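Local coordinates for protein metallo-beta-lactamase (Serratia marcescens, PDB 6K4X) that hydrolyses beta-lactam antibiotics at a site that holds two zinc ions, as a subclass B3 metallo-beta-lactamase, at residues Q9-I14 with I55-F60; Y15-Y20 with V29-P34; S33-I38 with L137-V142; K66-T71 with K86-T91; T156-S161 with D169-D174. One frame throughout, in Å; residues are numbered along the deposited sequence. Where two conformers were deposited one is given.

How the interactions relate
Interaction 1 opens near the N terminus and closes at Phe60. It lays the edge strand 12-15 against the end of helix 47-57. Interaction 2 is nested inside that loop and pairs strands 18-20 and 29-31 of the same sheet. Interaction 3 begins at Ser33 and Pro34, where interaction 2 ends. It crosses interaction 1 along the chain and ties the first sheet to the second, at 137-142. Interaction 4 is nested inside the long loop of interaction 3 and links strand 65-69 to the end of helix 81-88 and the start of strand 91-95. Interaction 5 follows in series. Its hairpin lies in the second sheet and touches interactions 2, 3 and 4, and it ends beside the zinc site.

Interaction 1: Q9-I14 with I55-F60; sequences QQPFTI and IRAMGF
Met58 lays its CG and SD along the Pro11 ring. The sulfur stands 3.7 Å from Pro11 CG. Met58 CG is equally near to the ring, 3.7 Å from Pro11 CB. The two side chains run alongside each other, head to tail. The Met58 chain is bent at chi2 (-57°) and again at chi3 (-73°), which carries its methyl group on toward Thr13. Met58 CE ends 3.3 Å from Thr13 OG1. This is a methyl resting on a hydroxyl. The polar partner of that hydroxyl is His19 ND1 on the neighbouring strand. Ala57 adds a lighter touch, with its CB 4.1 Å from Pro11 CG. Phe12 turns its side chain away from the helix end, and its ring meets that of Tyr20 and packs on Trp222 of helix 221-231. The contact is small and mostly apolar. It lies at the surface, away from the zinc ions. On the helix side the backbone closes on itself. Gly59 N donates to Arg56 O at 2.8 Å, and Phe60 N donates to Ile55 O at 3.2 Å. Gly59 has a positive phi of 95°. These features make a Schellman motif at the C-terminal end of helix 47-57, here packed with the residue before its glycine against the edge strand of a mixed sheet.

Interaction 2: Y15-Y20 with V29-P34; sequences YGNTHY and VLLSSP
Asn17 and Ser32 form the tight end of this contact. Ser32 N donates to Asn17 O at 3.0 Å. In return Asn17 ND2 donates to Ser32 O at 2.9 Å, in the plane of both the amide and the carbonyl and nearly straight at 168°. Asn17 CG sits between its backbone N and carbonyl carbon (chi1 61°), which brings the amide over to the Ser32 carbonyl. The other amide atom, OD1, bonds to Ser161 OG. Ser32 OG meets the edge of the His19 ring, 2.9 Å from NE2, and either atom could be the donor. Because ND1 of that ring is also bonded, to Thr13, both nitrogens restrain the ring. Between the ends, His19 and Leu30 are a hydrogen-bonded antiparallel pair, with Leu30 N 2.8 Å from His19 O. The far end is looser in its side chains: Tyr20 makes no close side-chain contact with 29-34. Thr18 CG2 still touches Val29 CG1, at 3.9 Å. The tight polar end is also the one nearer solvent, with Gly16 and Asn17 partly exposed. Thr18, Val29 and Leu31 are buried and face the second sheet, packing on Ile212 and Trp159. A type II' turn from Tyr15 to Thr18 leads in, and strands 18-20 and 29-31 make an antiparallel beta hairpin in the N-terminal sheet of the metallo-beta-lactamase fold.

Interaction 3: S33-I38 with L137-V142; sequences SPQGHI and LGPLAV
Gln35 rests its amide oxygen on a glycine: OE1 lies 3.3 Å from Gly138 CA. The meeting is one of two turns, a type I turn from Ser33 to Gly36 and a type II' turn from Leu137 to Leu140. Gly138 has no side chain, so OE1 can come this close. Beside it, Ser33 CB touches Pro139 CG at 3.8 Å. Ser33 OG is held within its own turn. It accepts from Gln35 N, an ST turn, and donates to Gly36 O at 2.7 Å, in the carbonyl plane and on a lone pair. Deeper in, Ile38 runs alongside Leu140, pointing the other way, with its CG1 4.0 Å from Leu140 CD1. Its end meets Val142 tip to tip, Ile38 CD1 to Val142 CG2, at 3.9 Å. Leu137 also packs on Ile38, in the conformer described; a second one was modelled, so its exact methyl contacts are less certain. Ile38 pairs with Leu31 of strand 29-31, and His37 with Lys66 of strand 65-69. Val142 packs on Leu69 and on Trp157 and Trp159 of strand 155-163, so the contact lies between the two sheets.

Interaction 4: K66-T71 with K86-T91; sequences KYILST and KLTGAT
Tyr67 and Thr91 lie side by side and point the same way from neighbouring parallel strands. Tyr67 CD1 is 3.9 Å from Thr91 CB. Thr91 O comes near the plane of the Tyr67 ring, at its edge. Ile68 takes the other direction. With CG1 anti to the carbonyl carbon (chi1 -59°), the longer branch of Ile68 is directed at Ala90, CG1 to CB 3.8 Å. Its CD1 continues to Thr88 OG1, 4.0 Å away, and these two side chains cross obliquely. Thr88 OG1 accepts from Ala90 N at 3.0 Å, an ST turn at the helix end, and its stronger partner is Met84 O. Two backbone bonds start the strand pair: Thr91 N to Lys66 O at 3.1 Å, and Ile68 N to Thr91 O at 2.9 Å. Together the segments belong to a beta-alpha-beta crossover. Strand 65-69 lies between strands 37-40 and 91-95, and helix 81-88 covers Ile68 with Ile81 and Met84.

Interaction 5: T156-S161 with D169-D174; sequences TWTWQS and DVVFAD
Trp159 and Val170 pair across an antiparallel beta hairpin made by strands 155-163 and 166-173. The backbone bonds come in two hydrogen-bonded pairs, Trp157 with Phe172 and Trp159 with Val170. In the first, Phe172 N lies 2.8 Å from Trp157 O. The apolar contacts centre on the Trp159 ring. Its CG stands between the backbone N and the carbonyl carbon (chi1 62°), which brings the indole over Val170. Val170 CB makes a CH-pi contact, 3.8 Å from the centroid of the five-membered ring and 24° off its normal. Val170 CG1 lies over the same ring system, 3.5 Å from Trp159 CZ2. Further along, Trp159 CH2 reaches Phe172 CB at 3.9 Å. The indole N-H is taken by Thr18 OG1, outside the hairpin. On the face with Thr158 and Val171, Thr156 CG2 touches Val171 CG1 at 3.6 Å. The polar contacts lie at the two ends. Gln160 NE2 is 2.8 Å from Asp169 OD1, but the angle is poor for a hydrogen bond and the amide and carboxylate planes are 53° apart. At the other end Asp174 OD1 bonds to ND1 of the zinc ligand His72, a second-shell link to the metal site. Thr156 OG1, which also bonds to Thr147, lies 3.0 Å from a water. That water donates to Asp174 O at 2.9 Å.

Interaction 1: Q9-I14 with I55-F60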
# COMPACT_ATOMS: atom_id res chain seq x y z
N GLN A 9 1.90 -9.76 -14.12
CA GLN A 9 3.03 -10.11 -13.27
C GLN A 9 2.71 -11.45 -12.61
O GLN A 9 1.69 -11.56 -11.92
CB GLN A 9 3.29 -9.02 -12.22
CG GLN A 9 4.26 -9.44 -11.13
CD GLN A 9 5.65 -9.70 -11.64
OE1 GLN A 9 6.24 -8.85 -12.33
NE2 GLN A 9 6.20 -10.85 -11.29
N GLN A 10 3.51 -12.47 -12.87
CA GLN A 10 3.22 -13.77 -12.32
C GLN A 10 3.32 -13.64 -10.81
O GLN A 10 4.33 -13.17 -10.27
CB GLN A 10 4.22 -14.81 -12.84
CG GLN A 10 3.84 -16.24 -12.47
CD GLN A 10 2.61 -16.73 -13.21
OE1 GLN A 10 2.37 -16.33 -14.36
NE2 GLN A 10 1.83 -17.58 -12.56
N PRO A 11 2.30 -14.07 -10.04
CA PRO A 11 2.33 -13.88 -8.59
C PRO A 11 3.31 -14.84 -7.92
O PRO A 11 3.71 -15.84 -8.50
CB PRO A 11 0.88 -14.11 -8.16
CG PRO A 11 0.38 -15.09 -9.21
CD PRO A 11 1.02 -14.63 -10.50
N PHE A 12 3.68 -14.51 -6.68
CA PHE A 12 4.69 -15.27 -5.99
C PHE A 12 4.52 -15.08 -4.50
O PHE A 12 4.04 -14.05 -4.01
CB PHE A 12 6.10 -14.85 -6.42
CG PHE A 12 6.44 -13.38 -6.31
CD1 PHE A 12 6.02 -12.50 -7.29
CD2 PHE A 12 7.16 -12.87 -5.23
CE1 PHE A 12 6.34 -11.16 -7.21
CE2 PHE A 12 7.48 -11.53 -5.16
CZ PHE A 12 7.05 -10.67 -6.13
N THR A 13 4.95 -16.10 -3.75
CA THR A 13 4.90 -16.02 -2.30
C THR A 13 6.16 -15.34 -1.78
O THR A 13 7.27 -15.70 -2.15
CB THR A 13 4.74 -17.41 -1.68
OG1 THR A 13 3.50 -17.93 -2.15
CG2 THR A 13 4.79 -17.39 -0.16
N ILE A 14 6.00 -14.35 -0.91
CA ILE A 14 7.12 -13.65 -0.33
C ILE A 14 7.55 -14.34 0.97
O ILE A 14 8.75 -14.56 1.20
CB ILE A 14 6.76 -12.17 -0.11
CG1 ILE A 14 6.76 -11.47 -1.48
CG2 ILE A 14 7.70 -11.47 0.86
CD1 ILE A 14 6.20 -10.08 -1.50
N ILE A 55 -4.71 -13.85 -7.95
CA ILE A 55 -5.21 -14.50 -6.75
C ILE A 55 -5.62 -15.93 -7.10
O ILE A 55 -5.31 -16.87 -6.36
CB ILE A 55 -6.37 -13.68 -6.16
CG1 ILE A 55 -5.87 -12.36 -5.59
CG2 ILE A 55 -7.14 -14.49 -5.13
CD1 ILE A 55 -6.96 -11.37 -5.27
N ARG A 56 -6.34 -16.10 -8.20
CA ARG A 56 -6.75 -17.45 -8.62
C ARG A 56 -5.51 -18.31 -8.93
O ARG A 56 -5.49 -19.50 -8.61
CB ARG A 56 -7.72 -17.37 -9.80
CG ARG A 56 -9.05 -16.71 -9.46
CD ARG A 56 -10.07 -16.88 -10.57
NE ARG A 56 -9.65 -16.35 -11.86
CZ ARG A 56 -9.91 -15.12 -12.31
NH1 ARG A 56 -10.75 -14.36 -11.64
NH2 ARG A 56 -9.35 -14.67 -13.43
N ALA A 57 -4.50 -17.73 -9.56
CA ALA A 57 -3.29 -18.48 -9.90
C ALA A 57 -2.57 -18.99 -8.65
O ALA A 57 -1.86 -19.99 -8.71
CB ALA A 57 -2.38 -17.65 -10.77
N MET A 58 -2.75 -18.31 -7.51
CA MET A 58 -2.16 -18.74 -6.24
C MET A 58 -3.08 -19.74 -5.53
O MET A 58 -2.77 -20.20 -4.43
CB MET A 58 -1.88 -17.53 -5.36
CG MET A 58 -0.82 -16.61 -5.96
SD MET A 58 0.78 -17.39 -6.32
CE MET A 58 1.45 -17.59 -4.68
N GLY A 59 -4.17 -20.14 -6.18
CA GLY A 59 -5.03 -21.22 -5.70
C GLY A 59 -6.21 -20.76 -4.88
O GLY A 59 -6.83 -21.61 -4.23
N PHE A 60 -6.48 -19.45 -4.83
CA PHE A 60 -7.49 -18.92 -3.93
C PHE A 60 -8.73 -18.50 -4.71
O PHE A 60 -8.64 -18.17 -5.89
CB PHE A 60 -6.89 -17.77 -3.11
CG PHE A 60 -5.72 -18.20 -2.28
CD1 PHE A 60 -5.86 -19.11 -1.25
CD2 PHE A 60 -4.44 -17.74 -2.57
CE1 PHE A 60 -4.77 -19.53 -0.51
CE2 PHE A 60 -3.36 -18.14 -1.81
CZ PHE A 60 -3.52 -19.06 -0.80

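Interaction 2: Y15-Y20 with V29-P34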
# COMPACT_ATOMS: atom_id res chain seq x y z
N TYR A 15 6.61 -14.67 1.85
CA TYR A 15 6.94 -15.37 3.09
C TYR A 15 5.66 -15.94 3.67
O TYR A 15 4.67 -15.20 3.83
CB TYR A 15 7.58 -14.42 4.11
CG TYR A 15 8.22 -15.15 5.26
CD1 TYR A 15 9.52 -15.64 5.13
CD2 TYR A 15 7.55 -15.39 6.44
CE1 TYR A 15 10.12 -16.36 6.14
CE2 TYR A 15 8.15 -16.11 7.47
CZ TYR A 15 9.42 -16.61 7.31
OH TYR A 15 10.04 -17.32 8.31
N GLY A 16 5.64 -17.22 4.01
CA GLY A 16 4.49 -17.80 4.66
C GLY A 16 3.23 -17.58 3.83
O GLY A 16 3.13 -18.03 2.71
N ASN A 17 2.23 -16.95 4.43
CA ASN A 17 0.94 -16.68 3.79
C ASN A 17 0.86 -15.28 3.17
O ASN A 17 -0.27 -14.82 2.91
CB ASN A 17 -0.20 -16.89 4.78
CG ASN A 17 -0.13 -15.97 5.99
OD1 ASN A 17 0.95 -15.58 6.44
ND2 ASN A 17 -1.27 -15.65 6.56
N THR A 18 2.00 -14.62 2.95
CA THR A 18 2.04 -13.34 2.27
C THR A 18 2.44 -13.56 0.81
O THR A 18 3.55 -14.02 0.55
CB THR A 18 3.07 -12.40 2.91
OG1 THR A 18 2.65 -12.07 4.24
CG2 THR A 18 3.26 -11.13 2.13
N HIS A 19 1.54 -13.19 -0.09
CA HIS A 19 1.73 -13.43 -1.54
C HIS A 19 1.65 -12.10 -2.29
O HIS A 19 0.73 -11.30 -2.02
CB HIS A 19 0.66 -14.38 -2.10
CG HIS A 19 0.40 -15.55 -1.21
ND1 HIS A 19 1.24 -16.63 -1.13
CD2 HIS A 19 -0.58 -15.75 -0.30
CE1 HIS A 19 0.74 -17.48 -0.23
NE2 HIS A 19 -0.36 -16.95 0.30
N TYR A 20 2.58 -11.85 -3.21
CA TYR A 20 2.48 -10.74 -4.11
C TYR A 20 1.55 -11.11 -5.26
O TYR A 20 1.78 -12.11 -5.94
CB TYR A 20 3.85 -10.36 -4.64
CG TYR A 20 3.87 -9.10 -5.47
CD1 TYR A 20 3.49 -9.11 -6.80
CD2 TYR A 20 4.24 -7.89 -4.90
CE1 TYR A 20 3.52 -7.94 -7.55
CE2 TYR A 20 4.29 -6.73 -5.64
CZ TYR A 20 3.91 -6.74 -6.97
OH TYR A 20 3.97 -5.58 -7.70
N VAL A 29 -1.02 -7.25 -2.28
CA VAL A 29 -0.65 -8.41 -1.51
C VAL A 29 -1.91 -9.15 -1.07
O VAL A 29 -2.86 -8.54 -0.57
CB VAL A 29 0.22 -8.02 -0.30
CG1 VAL A 29 0.23 -9.08 0.78
CG2 VAL A 29 1.63 -7.72 -0.76
N LEU A 30 -1.86 -10.47 -1.17
CA LEU A 30 -2.87 -11.31 -0.56
C LEU A 30 -2.29 -11.96 0.68
O LEU A 30 -1.26 -12.65 0.60
CB LEU A 30 -3.32 -12.37 -1.55
CG LEU A 30 -4.55 -13.15 -1.10
CD1 LEU A 30 -5.82 -12.33 -1.27
CD2 LEU A 30 -4.67 -14.47 -1.82
N LEU A 31 -2.96 -11.75 1.81
CA LEU A 31 -2.64 -12.41 3.04
C LEU A 31 -3.68 -13.51 3.23
O LEU A 31 -4.86 -13.19 3.41
CB LEU A 31 -2.70 -11.41 4.18
CG LEU A 31 -2.27 -11.94 5.54
CD1 LEU A 31 -0.81 -12.37 5.55
CD2 LEU A 31 -2.51 -10.90 6.62
N SER A 32 -3.27 -14.77 3.12
CA SER A 32 -4.22 -15.87 2.96
C SER A 32 -4.44 -16.62 4.28
O SER A 32 -3.56 -16.68 5.15
CB SER A 32 -3.80 -16.82 1.89
OG SER A 32 -2.51 -17.34 2.16
N SER A 33 -5.61 -17.24 4.39
CA SER A 33 -5.84 -18.19 5.44
C SER A 33 -6.91 -19.17 5.01
O SER A 33 -7.72 -18.89 4.15
CB SER A 33 -6.25 -17.53 6.74
OG SER A 33 -7.67 -17.36 6.85
N PRO A 34 -7.00 -20.34 5.67
CA PRO A 34 -8.09 -21.27 5.40
C PRO A 34 -9.49 -20.71 5.69
O PRO A 34 -10.47 -21.32 5.25
CB PRO A 34 -7.78 -22.49 6.29
CG PRO A 34 -6.29 -22.39 6.54
CD PRO A 34 -6.02 -20.90 6.62

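Interaction 3: S33-I38 with L137-V142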
# COMPACT_ATOMS: atom_id res chain seq x y z
N SER A 33 -5.61 -17.24 4.39
CA SER A 33 -5.84 -18.19 5.44
C SER A 33 -6.91 -19.17 5.01
O SER A 33 -7.72 -18.89 4.15
CB SER A 33 -6.25 -17.53 6.74
OG SER A 33 -7.67 -17.36 6.85
N PRO A 34 -7.00 -20.34 5.67
CA PRO A 34 -8.09 -21.27 5.40
C PRO A 34 -9.49 -20.71 5.69
O PRO A 34 -10.47 -21.32 5.25
CB PRO A 34 -7.78 -22.49 6.29
CG PRO A 34 -6.29 -22.39 6.54
CD PRO A 34 -6.02 -20.90 6.62
N GLN A 35 -9.58 -19.62 6.43
CA GLN A 35 -10.86 -19.04 6.81
C GLN A 35 -11.19 -17.80 5.97
O GLN A 35 -12.25 -17.22 6.17
CB GLN A 35 -10.87 -18.76 8.30
CG GLN A 35 -10.64 -20.05 9.08
CD GLN A 35 -10.76 -19.97 10.58
OE1 GLN A 35 -10.83 -18.90 11.17
NE2 GLN A 35 -10.75 -21.13 11.22
N GLY A 36 -10.34 -17.44 5.02
CA GLY A 36 -10.55 -16.28 4.20
C GLY A 36 -9.33 -15.37 4.19
O GLY A 36 -8.37 -15.57 4.97
N HIS A 37 -9.33 -14.42 3.25
CA HIS A 37 -8.14 -13.69 2.88
C HIS A 37 -8.35 -12.18 2.98
O HIS A 37 -9.49 -11.68 2.92
CB HIS A 37 -7.71 -14.01 1.45
CG HIS A 37 -7.87 -15.45 1.09
ND1 HIS A 37 -7.30 -16.47 1.83
CD2 HIS A 37 -8.59 -16.02 0.11
CE1 HIS A 37 -7.66 -17.61 1.29
NE2 HIS A 37 -8.46 -17.37 0.25
N ILE A 38 -7.22 -11.48 3.11
CA ILE A 38 -7.18 -10.02 3.07
C ILE A 38 -6.34 -9.62 1.87
O ILE A 38 -5.23 -10.12 1.70
CB ILE A 38 -6.61 -9.47 4.39
CG1 ILE A 38 -7.53 -9.85 5.55
CG2 ILE A 38 -6.39 -7.96 4.29
CD1 ILE A 38 -7.00 -9.47 6.92
N LEU A 137 -9.36 -11.38 10.79
CA LEU A 137 -10.12 -12.31 9.96
C LEU A 137 -9.60 -13.70 10.29
O LEU A 137 -8.49 -14.03 9.94
CB LEU A 137 -9.87 -11.99 8.48
CG LEU A 137 -10.68 -12.78 7.46
CD1 LEU A 137 -10.14 -12.53 6.06
CD2 LEU A 137 -10.71 -14.27 7.75
N GLY A 138 -10.39 -14.50 11.00
CA GLY A 138 -9.90 -15.79 11.44
C GLY A 138 -8.57 -15.61 12.17
O GLY A 138 -8.49 -14.82 13.11
N PRO A 139 -7.49 -16.30 11.75
CA PRO A 139 -6.21 -16.17 12.42
C PRO A 139 -5.39 -14.95 11.98
O PRO A 139 -4.31 -14.71 12.51
CB PRO A 139 -5.49 -17.45 11.97
CG PRO A 139 -5.99 -17.67 10.56
CD PRO A 139 -7.44 -17.25 10.62
N LEU A 140 -5.88 -14.18 11.01
CA LEU A 140 -5.17 -13.02 10.48
C LEU A 140 -5.41 -11.81 11.38
O LEU A 140 -6.52 -11.57 11.82
CB LEU A 140 -5.64 -12.72 9.07
CG LEU A 140 -5.53 -13.88 8.08
CD1 LEU A 140 -5.98 -13.41 6.70
CD2 LEU A 140 -4.13 -14.45 8.04
N ALA A 141 -4.35 -11.01 11.55
CA ALA A 141 -4.41 -9.80 12.36
C ALA A 141 -3.51 -8.74 11.72
O ALA A 141 -2.29 -8.85 11.78
CB ALA A 141 -3.98 -10.09 13.77
N VAL A 142 -4.12 -7.74 11.11
CA VAL A 142 -3.41 -6.69 10.39
C VAL A 142 -3.63 -5.37 11.14
O VAL A 142 -4.77 -5.00 11.42
CB VAL A 142 -3.90 -6.57 8.95
CG1 VAL A 142 -3.22 -5.40 8.27
CG2 VAL A 142 -3.69 -7.85 8.17

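Interaction 4: K66-T71 with K86-T91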
# COMPACT_ATOMS: atom_id res chain seq x y z
N LYS A 66 -12.16 -11.22 2.12
CA LYS A 66 -13.17 -10.61 2.98
C LYS A 66 -12.95 -9.12 3.22
O LYS A 66 -13.92 -8.41 3.48
CB LYS A 66 -13.23 -11.35 4.32
CG LYS A 66 -13.54 -12.83 4.19
CD LYS A 66 -14.71 -13.18 3.30
CE LYS A 66 -14.96 -14.67 3.25
NZ LYS A 66 -16.05 -15.02 2.33
N TYR A 67 -11.70 -8.68 3.14
CA TYR A 67 -11.36 -7.26 3.32
C TYR A 67 -10.38 -6.87 2.22
O TYR A 67 -9.51 -7.68 1.84
CB TYR A 67 -10.67 -6.99 4.66
CG TYR A 67 -11.57 -7.13 5.85
CD1 TYR A 67 -12.56 -6.21 6.08
CD2 TYR A 67 -11.42 -8.16 6.77
CE1 TYR A 67 -13.40 -6.28 7.18
CE2 TYR A 67 -12.26 -8.26 7.87
CZ TYR A 67 -13.25 -7.32 8.07
OH TYR A 67 -14.10 -7.37 9.16
N ILE A 68 -10.52 -5.64 1.73
CA ILE A 68 -9.54 -5.00 0.87
C ILE A 68 -9.05 -3.78 1.65
O ILE A 68 -9.85 -2.89 1.97
CB ILE A 68 -10.14 -4.60 -0.48
CG1 ILE A 68 -10.69 -5.80 -1.24
CG2 ILE A 68 -9.10 -3.85 -1.31
CD1 ILE A 68 -11.60 -5.47 -2.40
N LEU A 69 -7.76 -3.71 1.90
CA LEU A 69 -7.14 -2.64 2.64
C LEU A 69 -6.52 -1.66 1.66
O LEU A 69 -5.79 -2.08 0.78
CB LEU A 69 -6.07 -3.20 3.57
CG LEU A 69 -6.51 -4.37 4.45
CD1 LEU A 69 -5.39 -4.76 5.39
CD2 LEU A 69 -7.78 -4.06 5.21
N SER A 70 -6.76 -0.36 1.86
CA SER A 70 -6.23 0.67 0.98
C SER A 70 -5.07 1.38 1.66
O SER A 70 -5.21 1.87 2.79
CB SER A 70 -7.32 1.65 0.63
OG SER A 70 -6.81 2.75 -0.13
N THR A 71 -3.94 1.51 0.96
CA THR A 71 -2.86 2.40 1.41
C THR A 71 -3.29 3.86 1.22
O THR A 71 -3.48 4.60 2.18
CB THR A 71 -1.53 2.13 0.68
OG1 THR A 71 -1.75 2.18 -0.73
CG2 THR A 71 -0.90 0.81 1.09
N LYS A 86 -16.39 -5.59 -6.04
CA LYS A 86 -17.54 -6.23 -6.70
C LYS A 86 -17.29 -7.73 -6.87
O LYS A 86 -18.19 -8.54 -6.68
CB LYS A 86 -17.78 -5.61 -8.08
CG LYS A 86 -18.40 -4.23 -8.06
CD LYS A 86 -18.61 -3.66 -9.44
CE LYS A 86 -17.35 -3.09 -10.05
NZ LYS A 86 -17.00 -3.71 -11.35
N LEU A 87 -16.08 -8.09 -7.29
CA LEU A 87 -15.77 -9.50 -7.58
C LEU A 87 -15.76 -10.32 -6.29
O LEU A 87 -16.01 -11.53 -6.35
CB LEU A 87 -14.42 -9.63 -8.29
CG LEU A 87 -14.37 -9.17 -9.75
CD1 LEU A 87 -12.94 -9.13 -10.23
CD2 LEU A 87 -15.22 -10.06 -10.64
N THR A 88 -15.38 -9.72 -5.16
CA THR A 88 -15.12 -10.46 -3.93
C THR A 88 -16.28 -10.37 -2.94
O THR A 88 -16.45 -11.29 -2.14
CB THR A 88 -13.85 -9.95 -3.23
OG1 THR A 88 -14.02 -8.56 -2.93
CG2 THR A 88 -12.61 -10.17 -4.07
N GLY A 89 -17.00 -9.24 -2.95
CA GLY A 89 -17.95 -8.89 -1.90
C GLY A 89 -17.28 -8.32 -0.66
O GLY A 89 -17.97 -8.12 0.35
N ALA A 90 -15.97 -8.05 -0.70
CA ALA A 90 -15.20 -7.62 0.46
C ALA A 90 -15.64 -6.23 0.93
O ALA A 90 -16.20 -5.42 0.19
CB ALA A 90 -13.73 -7.63 0.11
N THR A 91 -15.30 -5.96 2.17
CA THR A 91 -15.37 -4.62 2.75
C THR A 91 -14.03 -3.93 2.53
O THR A 91 -12.97 -4.55 2.73
CB THR A 91 -15.69 -4.67 4.23
OG1 THR A 91 -16.99 -5.26 4.34
CG2 THR A 91 -15.69 -3.32 4.90

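Interaction 5: T156-S161 with D169-D174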
# COMPACT_ATOMS: atom_id res chain seq x y z
N THR A 156 -0.33 2.67 6.41
CA THR A 156 0.65 1.61 6.29
C THR A 156 0.19 0.43 7.14
O THR A 156 -0.24 0.63 8.28
CB THR A 156 2.02 2.14 6.72
OG1 THR A 156 2.49 3.08 5.76
CG2 THR A 156 3.08 1.08 6.93
N TRP A 157 0.20 -0.77 6.58
CA TRP A 157 -0.44 -1.94 7.17
C TRP A 157 0.63 -2.94 7.60
O TRP A 157 1.58 -3.17 6.82
CB TRP A 157 -1.39 -2.58 6.16
CG TRP A 157 -2.47 -1.68 5.65
CD1 TRP A 157 -2.39 -0.92 4.52
CD2 TRP A 157 -3.76 -1.40 6.23
NE1 TRP A 157 -3.55 -0.25 4.30
CE2 TRP A 157 -4.40 -0.51 5.33
CE3 TRP A 157 -4.45 -1.82 7.36
CZ2 TRP A 157 -5.70 -0.05 5.53
CZ3 TRP A 157 -5.74 -1.38 7.55
CH2 TRP A 157 -6.33 -0.50 6.65
N THR A 158 0.48 -3.56 8.77
CA THR A 158 1.50 -4.50 9.25
C THR A 158 0.87 -5.78 9.79
O THR A 158 -0.26 -5.82 10.26
CB THR A 158 2.38 -3.87 10.34
OG1 THR A 158 1.59 -3.54 11.48
CG2 THR A 158 3.06 -2.61 9.84
N TRP A 159 1.63 -6.87 9.67
CA TRP A 159 1.19 -8.15 10.15
C TRP A 159 2.40 -9.06 10.35
O TRP A 159 3.53 -8.66 10.08
CB TRP A 159 0.18 -8.77 9.20
CG TRP A 159 0.71 -9.04 7.82
CD1 TRP A 159 1.35 -10.16 7.38
CD2 TRP A 159 0.62 -8.17 6.69
NE1 TRP A 159 1.66 -10.04 6.06
CE2 TRP A 159 1.22 -8.83 5.60
CE3 TRP A 159 0.06 -6.91 6.48
CZ2 TRP A 159 1.28 -8.25 4.34
CZ3 TRP A 159 0.12 -6.33 5.24
CH2 TRP A 159 0.71 -7.00 4.18
N GLN A 160 2.14 -10.27 10.82
CA GLN A 160 3.17 -11.27 10.96
C GLN A 160 2.83 -12.47 10.11
O GLN A 160 1.68 -12.91 10.13
CB GLN A 160 3.32 -11.70 12.42
CG GLN A 160 3.72 -10.55 13.31
CD GLN A 160 4.40 -10.99 14.59
OE1 GLN A 160 4.59 -12.18 14.85
NE2 GLN A 160 4.80 -10.00 15.38
N SER A 161 3.81 -13.00 9.38
CA SER A 161 3.65 -14.24 8.66
C SER A 161 4.71 -15.22 9.13
O SER A 161 5.83 -14.82 9.45
CB SER A 161 3.76 -14.04 7.16
OG SER A 161 2.60 -13.39 6.62
N ASP A 169 7.93 -9.95 10.68
CA ASP A 169 7.07 -8.80 10.63
C ASP A 169 7.07 -8.23 9.21
O ASP A 169 8.14 -7.85 8.69
CB ASP A 169 7.54 -7.74 11.62
CG ASP A 169 7.39 -8.23 13.04
OD1 ASP A 169 6.47 -9.04 13.32
OD2 ASP A 169 8.26 -7.88 13.85
N VAL A 170 5.89 -8.17 8.62
CA VAL A 170 5.70 -7.69 7.26
C VAL A 170 5.01 -6.33 7.31
O VAL A 170 4.08 -6.11 8.08
CB VAL A 170 4.85 -8.68 6.46
CG1 VAL A 170 4.71 -8.24 5.02
CG2 VAL A 170 5.40 -10.09 6.56
N VAL A 171 5.49 -5.41 6.48
CA VAL A 171 4.97 -4.05 6.39
C VAL A 171 4.62 -3.78 4.93
O VAL A 171 5.48 -3.91 4.07
CB VAL A 171 6.00 -3.02 6.88
CG1 VAL A 171 5.47 -1.61 6.73
CG2 VAL A 171 6.45 -3.30 8.32
N PHE A 172 3.37 -3.40 4.66
CA PHE A 172 2.97 -2.88 3.36
C PHE A 172 2.99 -1.37 3.48
O PHE A 172 2.14 -0.76 4.13
CB PHE A 172 1.60 -3.43 2.94
CG PHE A 172 1.28 -3.25 1.48
CD1 PHE A 172 1.12 -2.00 0.94
CD2 PHE A 172 1.17 -4.34 0.65
CE1 PHE A 172 0.82 -1.83 -0.41
CE2 PHE A 172 0.85 -4.18 -0.68
CZ PHE A 172 0.67 -2.93 -1.21
N ALA A 173 4.06 -0.78 2.95
CA ALA A 173 4.40 0.62 3.22
C ALA A 173 3.67 1.54 2.24
O ALA A 173 3.88 1.45 1.02
CB ALA A 173 5.89 0.79 3.16
N ASP A 174 2.84 2.43 2.78
CA ASP A 174 2.25 3.47 1.97
C ASP A 174 3.35 4.40 1.45
O ASP A 174 4.47 4.46 1.98
CB ASP A 174 1.25 4.27 2.77
CG ASP A 174 0.37 5.18 1.93
OD1 ASP A 174 0.27 4.93 0.73
OD2 ASP A 174 -0.26 6.07 2.53
O HOH W 1 5.19 3.88 4.68